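Local coordinates for decapping nuclease RAI1 (PDB 5BUD), which removes NAD and other caps from the 5' ends of RNA by metal-dependent hydrolysis, and binds, stabilises and stimulates the exoribonuclease RAT1, at residues S80-I85 with Q377-E382; E105-I110 with L219-E224; I121-V126 with L132-D137; D334-T339 with Y349-D354. All blocks are in the same frame, centred on the assembly; numbering follows the deposited sequence.

Contact 1. Residues S80-I85 with Q377-E382; sequences SLLKAI and QLLTPE
Leu-82, on helix 78-92, reaches across to the turn at residues 378-380 and makes nearly the whole of this contact. Its CB points at the turn but stops short of touching it. CG lies anti to the carbonyl carbon (chi1 -64°), which sends the branched end outward from the helix, and from there the two methyls part company. CD1 does the work. Leu-82 CD1 sits 3.4 Å from Leu-378 O, 3.9 Å from Leu-379 CA and 3.9 Å from Thr-380 N, so this one methyl is pressed against the backbone of three successive residues. Two side chains add to its surroundings: Leu-379 CD2 is 4.3 Å and Thr-380 OG1 4.1 Å from Leu-82 CD1. The other methyl, CD2, turns toward the ring of Phe-133 on strand 131-136. A branched, wholly apolar side chain suits this place because it can fill two directions at once. Threonine suits position 380 for another reason: its OG1 bonds weakly to Phe-383 N. Leu-82 of helix 78-92 thus packs on the short linker between helices 367-377 and 381-389, the second of which is N-capped by Thr-380.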
loop_
_atom_site.group_PDB
_atom_site.type_symbol
_atom_site.label_atom_id
_atom_site.label_comp_id
_atom_site.label_asym_id
_atom_site.label_seq_id
_atom_site.Cartn_x
_atom_site.Cartn_y
_atom_site.Cartn_z
ATOM N N SER A 80 6.919 7.166 -13.111
ATOM C CA SER A 80 7.790 7.730 -12.087
ATOM C C SER A 80 8.585 6.655 -11.366
ATOM O O SER A 80 9.756 6.855 -11.075
ATOM C CB SER A 80 7.021 8.639 -11.113
ATOM O OG SER A 80 6.056 7.935 -10.344
ATOM N N LEU A 81 7.994 5.484 -11.145
ATOM C CA LEU A 81 8.729 4.427 -10.487
ATOM C C LEU A 81 9.886 3.984 -11.381
ATOM O O LEU A 81 10.992 3.818 -10.915
ATOM C CB LEU A 81 7.812 3.243 -10.149
ATOM C CG LEU A 81 8.489 1.958 -9.618
ATOM C CD1 LEU A 81 9.341 2.207 -8.378
ATOM C CD2 LEU A 81 7.436 0.895 -9.330
ATOM N N LEU A 82 9.638 3.803 -12.679
ATOM C CA LEU A 82 10.736 3.400 -13.590
ATOM C C LEU A 82 11.840 4.441 -13.666
ATOM O O LEU A 82 13.014 4.083 -13.797
ATOM C CB LEU A 82 10.230 3.074 -15.004
ATOM C CG LEU A 82 9.294 1.867 -15.084
ATOM C CD1 LEU A 82 8.791 1.717 -16.505
ATOM C CD2 LEU A 82 9.904 0.556 -14.537
ATOM N N LYS A 83 11.465 5.711 -13.570
ATOM C CA LYS A 83 12.441 6.808 -13.659
ATOM C C LYS A 83 13.332 6.784 -12.439
ATOM O O LYS A 83 14.572 6.983 -12.533
ATOM C CB LYS A 83 11.736 8.144 -13.823
ATOM C CG LYS A 83 12.655 9.350 -13.806
ATOM C CD LYS A 83 12.389 10.304 -14.959
ATOM C CE LYS A 83 13.320 11.508 -14.932
ATOM N NZ LYS A 83 12.612 12.658 -14.334
ATOM N N ALA A 84 12.705 6.518 -11.287
ATOM C CA ALA A 84 13.431 6.325 -10.037
ATOM C C ALA A 84 14.343 5.126 -10.147
ATOM O O ALA A 84 15.498 5.202 -9.748
ATOM C CB ALA A 84 12.448 6.147 -8.874
ATOM N N ILE A 85 13.838 4.022 -10.699
ATOM C CA ILE A 85 14.658 2.804 -10.920
ATOM C C ILE A 85 15.879 3.060 -11.854
ATOM O O ILE A 85 16.978 2.601 -11.568
ATOM C CB ILE A 85 13.787 1.640 -11.447
ATOM C CG1 ILE A 85 12.923 1.065 -10.291
ATOM C CG2 ILE A 85 14.634 0.537 -12.042
ATOM C CD1 ILE A 85 11.880 0.034 -10.700
ATOM N N GLN A 377 2.105 2.925 -21.142
ATOM C CA GLN A 377 1.116 2.687 -20.102
ATOM C C GLN A 377 1.702 1.946 -18.880
ATOM O O GLN A 377 1.149 2.017 -17.793
ATOM C CB GLN A 377 -0.034 1.887 -20.682
ATOM C CG GLN A 377 -1.345 2.083 -19.983
ATOM C CD GLN A 377 -2.475 1.539 -20.824
ATOM O OE1 GLN A 377 -3.020 2.249 -21.681
ATOM N NE2 GLN A 377 -2.819 0.269 -20.604
ATOM N N LEU A 378 2.792 1.213 -19.091
ATOM C CA LEU A 378 3.577 0.622 -18.016
ATOM C C LEU A 378 5.038 0.930 -18.303
ATOM O O LEU A 378 5.633 1.809 -17.669
ATOM C CB LEU A 378 3.316 -0.876 -17.873
ATOM C CG LEU A 378 3.760 -1.515 -16.539
ATOM C CD1 LEU A 378 3.284 -2.960 -16.412
ATOM C CD2 LEU A 378 5.255 -1.457 -16.345
ATOM N N LEU A 379 5.605 0.253 -19.299
ATOM C CA LEU A 379 6.984 0.504 -19.718
ATOM C C LEU A 379 7.077 1.837 -20.439
ATOM O O LEU A 379 6.123 2.269 -21.099
ATOM C CB LEU A 379 7.461 -0.601 -20.635
ATOM C CG LEU A 379 7.483 -1.996 -19.992
ATOM C CD1 LEU A 379 7.992 -3.005 -21.002
ATOM C CD2 LEU A 379 8.362 -1.958 -18.753
ATOM N N THR A 380 8.205 2.510 -20.260
ATOM C CA THR A 380 8.481 3.741 -20.952
ATOM C C THR A 380 9.703 3.569 -21.837
ATOM O O THR A 380 10.546 2.675 -21.584
ATOM C CB THR A 380 8.730 4.883 -19.973
ATOM O OG1 THR A 380 9.913 4.606 -19.207
ATOM C CG2 THR A 380 7.511 5.062 -19.052
ATOM N N PRO A 381 9.825 4.444 -22.869
ATOM C CA PRO A 381 10.959 4.294 -23.785
ATOM C C PRO A 381 12.303 4.596 -23.133
ATOM O O PRO A 381 13.309 3.963 -23.495
ATOM C CB PRO A 381 10.621 5.254 -24.941
ATOM C CG PRO A 381 9.606 6.213 -24.380
ATOM C CD PRO A 381 8.828 5.412 -23.376
ATOM N N GLU A 382 12.322 5.492 -22.147
ATOM C CA GLU A 382 13.531 5.779 -21.381
ATOM C C GLU A 382 13.985 4.529 -20.628
ATOM O O GLU A 382 15.181 4.237 -20.569
ATOM C CB GLU A 382 13.321 6.911 -20.367
ATOM C CG GLU A 382 13.065 8.295 -20.975
ATOM C CD GLU A 382 11.580 8.638 -21.146
ATOM O OE1 GLU A 382 11.273 9.840 -21.064
ATOM O OE2 GLU A 382 10.723 7.740 -21.362
#

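Contact 2. Residues E105-I110 with L219-E224; sequences EIMTKI and LVLAGE. With MN (manganese (II) ion), chain F.
Met-107 on helix 104-112 lies across Leu-221 of strand 217-228, the methionine running perpendicular to the leucine. Here the packing is close: Met-107 CG is 3.8 Å from Leu-221 CD2. Farther out, Met-107 SD approaches Leu-219 CD2 at a looser 4.3 Å. The thioether chain bends at CG (chi2 -58°) and again at the sulfur, and this flexibility lets methionine follow the strand from one leucine to the next. Thr-102, Leu-274 and Tyr-329 also pack on Met-107 between helix and sheet. Strand 217-228 belongs to the core of the PD-(D/E)XK nuclease fold, whose acidic residues line one end of the sheet; Glu-224 and Asp-226 supply two of them, and Glu-245 to Lys-247 form the E-L-K element. Beyond Leu-221 residues 105-110 make no contact with the strand, though Arg-104 at the start of the helix hydrogen-bonds Glu-224 O. The Glu-224 carboxylate binds manganese through one oxygen, OE1 at 2.3 Å, while OE2 stays 3.6 Å from the metal. Water 1, 2.6 Å from the manganese, donates to Glu-224 O at 2.9 Å, tying the strand backbone to the ion. Asp-226 and a phosphate of the bound RNA also bind this metal.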
loop_
_atom_site.group_PDB
_atom_site.type_symbol
_atom_site.label_atom_id
_atom_site.label_comp_id
_atom_site.label_asym_id
_atom_site.label_seq_id
_atom_site.Cartn_x
_atom_site.Cartn_y
_atom_site.Cartn_z
ATOM N N GLU A 105 0.530 -2.157 -2.827
ATOM C CA GLU A 105 -0.922 -2.284 -2.698
ATOM C C GLU A 105 -1.434 -3.468 -3.506
ATOM O O GLU A 105 -2.417 -4.125 -3.143
ATOM C CB GLU A 105 -1.648 -1.008 -3.134
ATOM C CG GLU A 105 -3.079 -0.966 -2.645
ATOM C CD GLU A 105 -4.038 -0.199 -3.545
ATOM O OE1 GLU A 105 -5.267 -0.321 -3.316
ATOM O OE2 GLU A 105 -3.582 0.514 -4.466
ATOM N N ILE A 106 -0.740 -3.762 -4.591
ATOM C CA ILE A 106 -1.086 -4.885 -5.413
ATOM C C ILE A 106 -0.883 -6.216 -4.663
ATOM O O ILE A 106 -1.788 -7.035 -4.660
ATOM C CB ILE A 106 -0.326 -4.841 -6.747
ATOM C CG1 ILE A 106 -0.904 -3.694 -7.597
ATOM C CG2 ILE A 106 -0.484 -6.162 -7.456
ATOM C CD1 ILE A 106 -0.066 -3.330 -8.795
ATOM N N MET A 107 0.266 -6.430 -4.037
ATOM C CA MET A 107 0.459 -7.641 -3.216
ATOM C C MET A 107 -0.393 -7.693 -1.962
ATOM O O MET A 107 -0.763 -8.793 -1.503
ATOM C CB MET A 107 1.928 -7.816 -2.846
ATOM C CG MET A 107 2.793 -8.105 -4.053
ATOM S SD MET A 107 2.241 -9.588 -4.932
ATOM C CE MET A 107 2.433 -8.971 -6.570
ATOM N N THR A 108 -0.689 -6.534 -1.379
ATOM C CA THR A 108 -1.621 -6.474 -0.252
ATOM C C THR A 108 -2.998 -7.074 -0.640
ATOM O O THR A 108 -3.556 -7.813 0.119
ATOM C CB THR A 108 -1.809 -5.025 0.242
ATOM O OG1 THR A 108 -0.540 -4.501 0.653
ATOM C CG2 THR A 108 -2.793 -4.943 1.424
ATOM N N LYS A 109 -3.531 -6.731 -1.819
ATOM C CA LYS A 109 -4.780 -7.313 -2.311
ATOM C C LYS A 109 -4.728 -8.834 -2.392
ATOM O O LYS A 109 -5.648 -9.510 -1.968
ATOM C CB LYS A 109 -5.154 -6.719 -3.686
ATOM C CG LYS A 109 -5.596 -5.288 -3.571
ATOM C CD LYS A 109 -5.792 -4.657 -4.928
ATOM C CE LYS A 109 -6.397 -3.272 -4.776
ATOM N NZ LYS A 109 -7.863 -3.450 -4.685
ATOM N N ILE A 110 -3.630 -9.347 -2.920
ATOM C CA ILE A 110 -3.419 -10.774 -3.068
ATOM C C ILE A 110 -3.281 -11.473 -1.733
ATOM O O ILE A 110 -3.944 -12.501 -1.496
ATOM C CB ILE A 110 -2.205 -11.053 -3.963
ATOM C CG1 ILE A 110 -2.493 -10.532 -5.373
ATOM C CG2 ILE A 110 -1.857 -12.523 -3.986
ATOM C CD1 ILE A 110 -1.258 -10.452 -6.229
ATOM N N LEU A 219 10.945 -10.146 -4.874
ATOM C CA LEU A 219 10.021 -9.066 -5.233
ATOM C C LEU A 219 10.554 -7.719 -4.836
ATOM O O LEU A 219 11.093 -7.580 -3.756
ATOM C CB LEU A 219 8.677 -9.237 -4.556
ATOM C CG LEU A 219 7.952 -10.544 -4.882
ATOM C CD1 LEU A 219 8.170 -11.504 -3.731
ATOM C CD2 LEU A 219 6.466 -10.264 -5.101
ATOM N N VAL A 220 10.361 -6.739 -5.719
ATOM C CA VAL A 220 10.595 -5.341 -5.414
ATOM C C VAL A 220 9.236 -4.663 -5.330
ATOM O O VAL A 220 8.437 -4.792 -6.253
ATOM C CB VAL A 220 11.486 -4.716 -6.502
ATOM C CG1 VAL A 220 11.544 -3.189 -6.378
ATOM C CG2 VAL A 220 12.869 -5.339 -6.402
ATOM N N LEU A 221 8.963 -3.975 -4.225
ATOM C CA LEU A 221 7.657 -3.320 -3.999
ATOM C C LEU A 221 7.879 -1.857 -3.740
ATOM O O LEU A 221 8.749 -1.501 -2.931
ATOM C CB LEU A 221 6.948 -3.875 -2.756
ATOM C CG LEU A 221 6.729 -5.384 -2.695
ATOM C CD1 LEU A 221 6.075 -5.756 -1.385
ATOM C CD2 LEU A 221 5.910 -5.881 -3.875
ATOM N N ALA A 222 7.064 -1.015 -4.383
ATOM C CA ALA A 222 7.050 0.414 -4.094
ATOM C C ALA A 222 5.847 0.708 -3.211
ATOM O O ALA A 222 4.752 0.274 -3.504
ATOM C CB ALA A 222 6.982 1.228 -5.392
ATOM N N GLY A 223 6.054 1.430 -2.116
ATOM C CA GLY A 223 4.964 1.783 -1.247
ATOM C C GLY A 223 5.187 3.081 -0.530
ATOM O O GLY A 223 6.308 3.454 -0.189
ATOM N N GLU A 224 4.087 3.746 -0.272
ATOM C CA GLU A 224 4.123 5.035 0.356
ATOM C C GLU A 224 4.234 4.845 1.869
ATOM O O GLU A 224 3.635 3.930 2.418
ATOM C CB GLU A 224 2.900 5.812 -0.074
ATOM C CG GLU A 224 2.879 7.262 0.336
ATOM C CD GLU A 224 1.858 7.533 1.416
ATOM O OE1 GLU A 224 1.295 6.549 1.953
ATOM O OE2 GLU A 224 1.623 8.723 1.713
HETATM MN MN MN F . -0.105 6.279 3.768
HETATM O O HOH W 1 1.071 4.001 3.661
#

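Contact 3. Residues I121-V126 with L132-D137; sequences IDLYVV and LFIKSD
Val-125 and Ile-134 stand shoulder to shoulder on one face of the paired strands, Val-125 CG2 lying 4.2 Å from Ile-134 CG1. Leucines extend this patch along both strands: Leu-132 CD2 meets Val-125 CG1 at 4.0 Å, its side chain slanting across the valine, and Leu-123 CD1 touches Ile-134 CG2. Beta-branched residues are well placed here, since they favour extended backbone and offer methyls to both neighbours. On the reverse face Val-126 and Phe-133 stand as a pair, with Val-126 O near the plane of the phenyl ring at its edge. Between the faces runs the backbone ladder. Tyr-124 and Lys-135 bond reciprocally, the tighter link being Tyr-124 N to Lys-135 O, 2.7 Å and almost straight at 172°; Val-126 and Phe-133 repeat the pattern. Toward the end of the ladder polarity takes over. Asp-137 N donates to Asp-122 O at 2.9 Å. With CG anti to N (chi1 -176°), the Asp-137 carboxylate reaches the hydroxyl end of Tyr-124, approaching the ring obliquely with Asp-137 CG 3.8 Å from Tyr-124 CE2, planes 26° apart. Asp-137 OD1 caps Leu-140 N. Asp-122 is salt-bridged to Arg-144 and Lys-352, which probably eases the nearness of two carboxylates, and Lys-135 NZ is shared by Ser-136 O and Asp-138. The whole is a beta hairpin, strands 121-128 and 131-136, running into helix 138-155.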
loop_
_atom_site.group_PDB
_atom_site.type_symbol
_atom_site.label_atom_id
_atom_site.label_comp_id
_atom_site.label_asym_id
_atom_site.label_seq_id
_atom_site.Cartn_x
_atom_site.Cartn_y
_atom_site.Cartn_z
ATOM N N ILE A 121 -9.949 -8.466 -8.142
ATOM C CA ILE A 121 -8.562 -8.072 -8.478
ATOM C C ILE A 121 -8.414 -8.170 -9.990
ATOM O O ILE A 121 -8.719 -9.205 -10.584
ATOM C CB ILE A 121 -7.504 -8.993 -7.830
ATOM C CG1 ILE A 121 -7.683 -9.035 -6.318
ATOM C CG2 ILE A 121 -6.080 -8.530 -8.163
ATOM C CD1 ILE A 121 -6.663 -9.889 -5.595
ATOM N N ASP A 122 -7.935 -7.094 -10.604
ATOM C CA ASP A 122 -7.656 -7.069 -12.039
ATOM C C ASP A 122 -6.318 -6.335 -12.262
ATOM O O ASP A 122 -6.214 -5.105 -12.069
ATOM C CB ASP A 122 -8.780 -6.400 -12.853
ATOM C CG ASP A 122 -10.071 -7.242 -12.916
ATOM O OD1 ASP A 122 -10.239 -8.021 -13.879
ATOM O OD2 ASP A 122 -10.922 -7.133 -12.003
ATOM N N LEU A 123 -5.321 -7.107 -12.694
ATOM C CA LEU A 123 -3.954 -6.619 -12.894
ATOM C C LEU A 123 -3.465 -6.956 -14.315
ATOM O O LEU A 123 -4.058 -7.781 -15.005
ATOM C CB LEU A 123 -3.014 -7.290 -11.905
ATOM C CG LEU A 123 -3.510 -7.290 -10.457
ATOM C CD1 LEU A 123 -2.649 -8.202 -9.589
ATOM C CD2 LEU A 123 -3.571 -5.864 -9.935
ATOM N N TYR A 124 -2.388 -6.298 -14.715
ATOM C CA TYR A 124 -1.683 -6.582 -15.950
ATOM C C TYR A 124 -0.285 -7.037 -15.568
ATOM O O TYR A 124 0.323 -6.450 -14.671
ATOM C CB TYR A 124 -1.629 -5.302 -16.811
ATOM C CG TYR A 124 -2.916 -4.937 -17.509
ATOM C CD1 TYR A 124 -3.550 -5.825 -18.389
ATOM C CD2 TYR A 124 -3.481 -3.678 -17.332
ATOM C CE1 TYR A 124 -4.725 -5.453 -19.046
ATOM C CE2 TYR A 124 -4.632 -3.302 -17.987
ATOM C CZ TYR A 124 -5.242 -4.174 -18.846
ATOM O OH TYR A 124 -6.387 -3.730 -19.452
ATOM N N VAL A 125 0.185 -8.114 -16.198
ATOM C CA VAL A 125 1.545 -8.637 -16.055
ATOM C C VAL A 125 2.316 -8.507 -17.385
ATOM O O VAL A 125 1.891 -9.059 -18.421
ATOM C CB VAL A 125 1.521 -10.117 -15.694
ATOM C CG1 VAL A 125 2.909 -10.632 -15.437
ATOM C CG2 VAL A 125 0.637 -10.356 -14.487
ATOM N N VAL A 126 3.456 -7.842 -17.337
ATOM C CA VAL A 126 4.223 -7.528 -18.534
ATOM C C VAL A 126 5.657 -8.025 -18.311
ATOM O O VAL A 126 6.376 -7.467 -17.496
ATOM C CB VAL A 126 4.208 -6.017 -18.840
ATOM C CG1 VAL A 126 5.067 -5.698 -20.064
ATOM C CG2 VAL A 126 2.778 -5.517 -19.036
ATOM N N LEU A 132 9.030 -9.569 -14.321
ATOM C CA LEU A 132 7.599 -9.330 -14.430
ATOM C C LEU A 132 7.239 -8.009 -13.801
ATOM O O LEU A 132 7.451 -7.790 -12.606
ATOM C CB LEU A 132 6.825 -10.399 -13.692
ATOM C CG LEU A 132 6.917 -11.826 -14.174
ATOM C CD1 LEU A 132 5.914 -12.608 -13.369
ATOM C CD2 LEU A 132 6.634 -11.945 -15.657
ATOM N N PHE A 133 6.706 -7.117 -14.625
ATOM C CA PHE A 133 6.217 -5.845 -14.208
ATOM C C PHE A 133 4.693 -5.964 -14.038
ATOM O O PHE A 133 3.979 -6.368 -14.982
ATOM C CB PHE A 133 6.604 -4.778 -15.243
ATOM C CG PHE A 133 8.081 -4.534 -15.299
ATOM C CD1 PHE A 133 8.672 -3.591 -14.468
ATOM C CD2 PHE A 133 8.899 -5.303 -16.130
ATOM C CE1 PHE A 133 10.043 -3.381 -14.497
ATOM C CE2 PHE A 133 10.274 -5.098 -16.154
ATOM C CZ PHE A 133 10.846 -4.136 -15.345
ATOM N N ILE A 134 4.205 -5.648 -12.829
ATOM C CA ILE A 134 2.809 -5.863 -12.504
ATOM C C ILE A 134 2.153 -4.559 -12.056
ATOM O O ILE A 134 2.664 -3.870 -11.173
ATOM C CB ILE A 134 2.639 -6.999 -11.449
ATOM C CG1 ILE A 134 3.238 -8.317 -11.936
ATOM C CG2 ILE A 134 1.166 -7.259 -11.170
ATOM C CD1 ILE A 134 3.129 -9.461 -10.924
ATOM N N LYS A 135 1.055 -4.199 -12.719
ATOM C CA LYS A 135 0.309 -3.020 -12.393
ATOM C C LYS A 135 -1.155 -3.330 -12.437
ATOM O O LYS A 135 -1.595 -4.369 -12.965
ATOM C CB LYS A 135 0.613 -1.838 -13.356
ATOM C CG LYS A 135 -0.184 -1.840 -14.642
ATOM C CD LYS A 135 0.182 -0.684 -15.577
ATOM C CE LYS A 135 -0.305 0.658 -15.084
ATOM N NZ LYS A 135 -1.740 0.808 -15.351
ATOM N N SER A 136 -1.914 -2.432 -11.843
ATOM C CA SER A 136 -3.339 -2.602 -11.776
ATOM C C SER A 136 -3.964 -2.135 -13.071
ATOM O O SER A 136 -3.415 -1.262 -13.780
ATOM C CB SER A 136 -3.907 -1.783 -10.603
ATOM O OG SER A 136 -5.303 -2.046 -10.468
ATOM N N ASP A 137 -5.124 -2.696 -13.359
ATOM C CA ASP A 137 -5.956 -2.210 -14.425
ATOM C C ASP A 137 -6.614 -0.915 -13.976
ATOM O O ASP A 137 -7.663 -0.914 -13.310
ATOM C CB ASP A 137 -6.957 -3.290 -14.829
ATOM C CG ASP A 137 -7.821 -2.888 -16.013
ATOM O OD1 ASP A 137 -8.066 -1.684 -16.269
ATOM O OD2 ASP A 137 -8.273 -3.811 -16.676
#

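Contact 4. Residues D334-T339 with Y349-D354; sequences DWLNTT and YRLKYD
The Trp-335 indole offers strand 349-354 its edge: Leu-351 CD1 lies in the ring plane, 3.8 Å from Trp-335 CZ3, and neither ring face meets the strand. With CG anti to the backbone N (chi1 177°), the indole projects out from helix 322-339 until its benzo ring reaches the leucine, which comes past it from the strand side. Leu-362 and Lys-4 also touch the tryptophan. A long, flat side chain suits a place where the backbones stay far apart; even the nearest pair, Leu-336 CA and Leu-351 CA, is separated by 9.4 Å. Leu-336 approaches Leu-351 tip to tip, Leu-336 CD2 to Leu-351 CD2 at 3.8 Å, so the two methyls of Leu-351 are divided between tryptophan and leucine. Near the helix end, Thr-338 OG1 donates to Asp-334 O at 3.0 Å, serving a carbonyl of the last turns. The C-terminal end of helix 322-339 thus lies against antiparallel strands 349-354 and 359-364 of the RAI1/DXO nuclease fold, the first of which pairs in turn with strand 121-128.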
loop_
_atom_site.group_PDB
_atom_site.type_symbol
_atom_site.label_atom_id
_atom_site.label_comp_id
_atom_site.label_asym_id
_atom_site.label_seq_id
_atom_site.Cartn_x
_atom_site.Cartn_y
_atom_site.Cartn_z
ATOM N N ASP A 334 4.950 -17.878 -6.396
ATOM C CA ASP A 334 5.607 -19.003 -7.036
ATOM C C ASP A 334 4.930 -19.406 -8.370
ATOM O O ASP A 334 5.612 -19.710 -9.340
ATOM C CB ASP A 334 5.681 -20.211 -6.105
ATOM C CG ASP A 334 6.523 -21.325 -6.701
ATOM O OD1 ASP A 334 7.776 -21.219 -6.688
ATOM O OD2 ASP A 334 5.923 -22.280 -7.220
ATOM N N TRP A 335 3.603 -19.383 -8.417
ATOM C CA TRP A 335 2.855 -19.713 -9.643
ATOM C C TRP A 335 3.184 -18.687 -10.730
ATOM O O TRP A 335 3.598 -19.057 -11.844
ATOM C CB TRP A 335 1.355 -19.780 -9.319
ATOM C CG TRP A 335 0.413 -20.046 -10.454
ATOM C CD1 TRP A 335 0.259 -21.217 -11.160
ATOM C CD2 TRP A 335 -0.565 -19.138 -10.964
ATOM N NE1 TRP A 335 -0.747 -21.077 -12.078
ATOM C CE2 TRP A 335 -1.263 -19.808 -11.987
ATOM C CE3 TRP A 335 -0.916 -17.820 -10.654
ATOM C CZ2 TRP A 335 -2.294 -19.197 -12.711
ATOM C CZ3 TRP A 335 -1.942 -17.206 -11.387
ATOM C CH2 TRP A 335 -2.618 -17.903 -12.400
ATOM N N LEU A 336 3.103 -17.404 -10.399
ATOM C CA LEU A 336 3.501 -16.375 -11.363
ATOM C C LEU A 336 4.956 -16.562 -11.842
ATOM O O LEU A 336 5.255 -16.374 -13.025
ATOM C CB LEU A 336 3.348 -14.978 -10.775
ATOM C CG LEU A 336 1.942 -14.511 -10.449
ATOM C CD1 LEU A 336 2.006 -13.220 -9.638
ATOM C CD2 LEU A 336 1.132 -14.333 -11.722
ATOM N N ASN A 337 5.833 -16.938 -10.925
ATOM C CA ASN A 337 7.261 -17.039 -11.211
ATOM C C ASN A 337 7.655 -18.243 -12.069
ATOM O O ASN A 337 8.731 -18.237 -12.647
ATOM C CB ASN A 337 8.071 -17.061 -9.907
ATOM C CG ASN A 337 9.547 -16.790 -10.132
ATOM O OD1 ASN A 337 9.925 -15.805 -10.780
ATOM N ND2 ASN A 337 10.391 -17.677 -9.630
ATOM N N THR A 338 6.814 -19.266 -12.140
ATOM C CA THR A 338 7.132 -20.480 -12.921
ATOM C C THR A 338 6.215 -20.685 -14.135
ATOM O O THR A 338 6.466 -21.557 -14.964
ATOM C CB THR A 338 7.089 -21.729 -12.013
ATOM O OG1 THR A 338 5.812 -21.822 -11.396
ATOM C CG2 THR A 338 8.135 -21.629 -10.909
ATOM N N THR A 339 5.164 -19.877 -14.239
ATOM C CA THR A 339 4.142 -20.034 -15.250
ATOM C C THR A 339 4.402 -19.128 -16.432
ATOM O O THR A 339 4.209 -19.543 -17.559
ATOM C CB THR A 339 2.735 -19.725 -14.659
ATOM O OG1 THR A 339 2.276 -20.850 -13.904
ATOM C CG2 THR A 339 1.698 -19.406 -15.737
ATOM N N TYR A 349 -0.227 -10.177 -20.036
ATOM C CA TYR A 349 -1.292 -10.960 -19.415
ATOM C C TYR A 349 -2.179 -10.159 -18.446
ATOM O O TYR A 349 -1.716 -9.234 -17.776
ATOM C CB TYR A 349 -0.698 -12.140 -18.646
ATOM C CG TYR A 349 0.285 -12.904 -19.478
ATOM C CD1 TYR A 349 -0.098 -14.050 -20.190
ATOM C CD2 TYR A 349 1.587 -12.469 -19.581
ATOM C CE1 TYR A 349 0.823 -14.736 -20.977
ATOM C CE2 TYR A 349 2.507 -13.141 -20.364
ATOM C CZ TYR A 349 2.130 -14.270 -21.055
ATOM O OH TYR A 349 3.094 -14.912 -21.803
ATOM N N ARG A 350 -3.440 -10.574 -18.373
ATOM C CA ARG A 350 -4.367 -10.148 -17.348
ATOM C C ARG A 350 -4.290 -11.175 -16.252
ATOM O O ARG A 350 -4.407 -12.359 -16.516
ATOM C CB ARG A 350 -5.802 -10.181 -17.851
ATOM C CG ARG A 350 -6.195 -9.056 -18.773
ATOM C CD ARG A 350 -7.709 -8.903 -18.780
ATOM N NE ARG A 350 -8.050 -7.496 -18.743
ATOM C CZ ARG A 350 -7.869 -6.651 -19.755
ATOM N NH1 ARG A 350 -7.354 -7.059 -20.922
ATOM N NH2 ARG A 350 -8.198 -5.379 -19.594
ATOM N N LEU A 351 -4.090 -10.721 -15.022
ATOM C CA LEU A 351 -4.196 -11.571 -13.854
ATOM C C LEU A 351 -5.466 -11.112 -13.147
ATOM O O LEU A 351 -5.584 -9.951 -12.792
ATOM C CB LEU A 351 -2.982 -11.386 -12.943
ATOM C CG LEU A 351 -2.931 -12.101 -11.594
ATOM C CD1 LEU A 351 -3.121 -13.591 -11.724
ATOM C CD2 LEU A 351 -1.603 -11.813 -10.910
ATOM N N LYS A 352 -6.419 -12.015 -12.966
ATOM C CA LYS A 352 -7.744 -11.625 -12.504
ATOM C C LYS A 352 -8.224 -12.559 -11.398
ATOM O O LYS A 352 -8.196 -13.774 -11.561
ATOM C CB LYS A 352 -8.730 -11.650 -13.688
ATOM C CG LYS A 352 -10.211 -11.494 -13.325
ATOM C CD LYS A 352 -11.094 -11.616 -14.561
ATOM C CE LYS A 352 -12.474 -11.019 -14.339
ATOM N NZ LYS A 352 -12.498 -9.539 -14.502
ATOM N N TYR A 353 -8.652 -11.980 -10.279
ATOM C CA TYR A 353 -9.464 -12.699 -9.306
ATOM C C TYR A 353 -10.916 -12.286 -9.530
ATOM O O TYR A 353 -11.243 -11.094 -9.444
ATOM C CB TYR A 353 -9.059 -12.390 -7.875
ATOM C CG TYR A 353 -10.033 -12.949 -6.899
ATOM C CD1 TYR A 353 -10.261 -14.320 -6.829
ATOM C CD2 TYR A 353 -10.753 -12.121 -6.059
ATOM C CE1 TYR A 353 -11.184 -14.848 -5.937
ATOM C CE2 TYR A 353 -11.673 -12.639 -5.168
ATOM C CZ TYR A 353 -11.884 -14.006 -5.110
ATOM O OH TYR A 353 -12.809 -14.515 -4.237
ATOM N N ASP A 354 -11.748 -13.280 -9.849
ATOM C CA ASP A 354 -13.178 -13.113 -10.162
ATOM C C ASP A 354 -13.976 -13.724 -9.002
ATOM O O ASP A 354 -14.012 -14.955 -8.869
ATOM C CB ASP A 354 -13.524 -13.840 -11.470
ATOM C CG ASP A 354 -14.976 -13.608 -11.928
ATOM O OD1 ASP A 354 -15.856 -13.336 -11.085
ATOM O OD2 ASP A 354 -15.235 -13.682 -13.150
#

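How the contacts relate
Contact 1 joins distant parts of the chain, with the other three nested inside its long loop. Contact 3 is nested in turn within contact 2, and contact 4 follows both. The centres of contacts 3 and 4 are about 9 Å apart, because strands 121-128 and 349-354 are neighbours: Val-125 N lies 2.7 Å from Tyr-349 O, a probable hydrogen bond. Contact 2, about 11 Å from contact 3 centre to centre, meets it where Ile-106 packs on Leu-123 and Lys-135. Contact 1 meets the hairpin's reverse face through Leu-378, while Leu-81 touches Ala-222. Contacts 2, 3 and 4 reach the same sheet, contact 1 brings the C-terminal linker against helix 78-92, and only contact 2 reaches the manganese site.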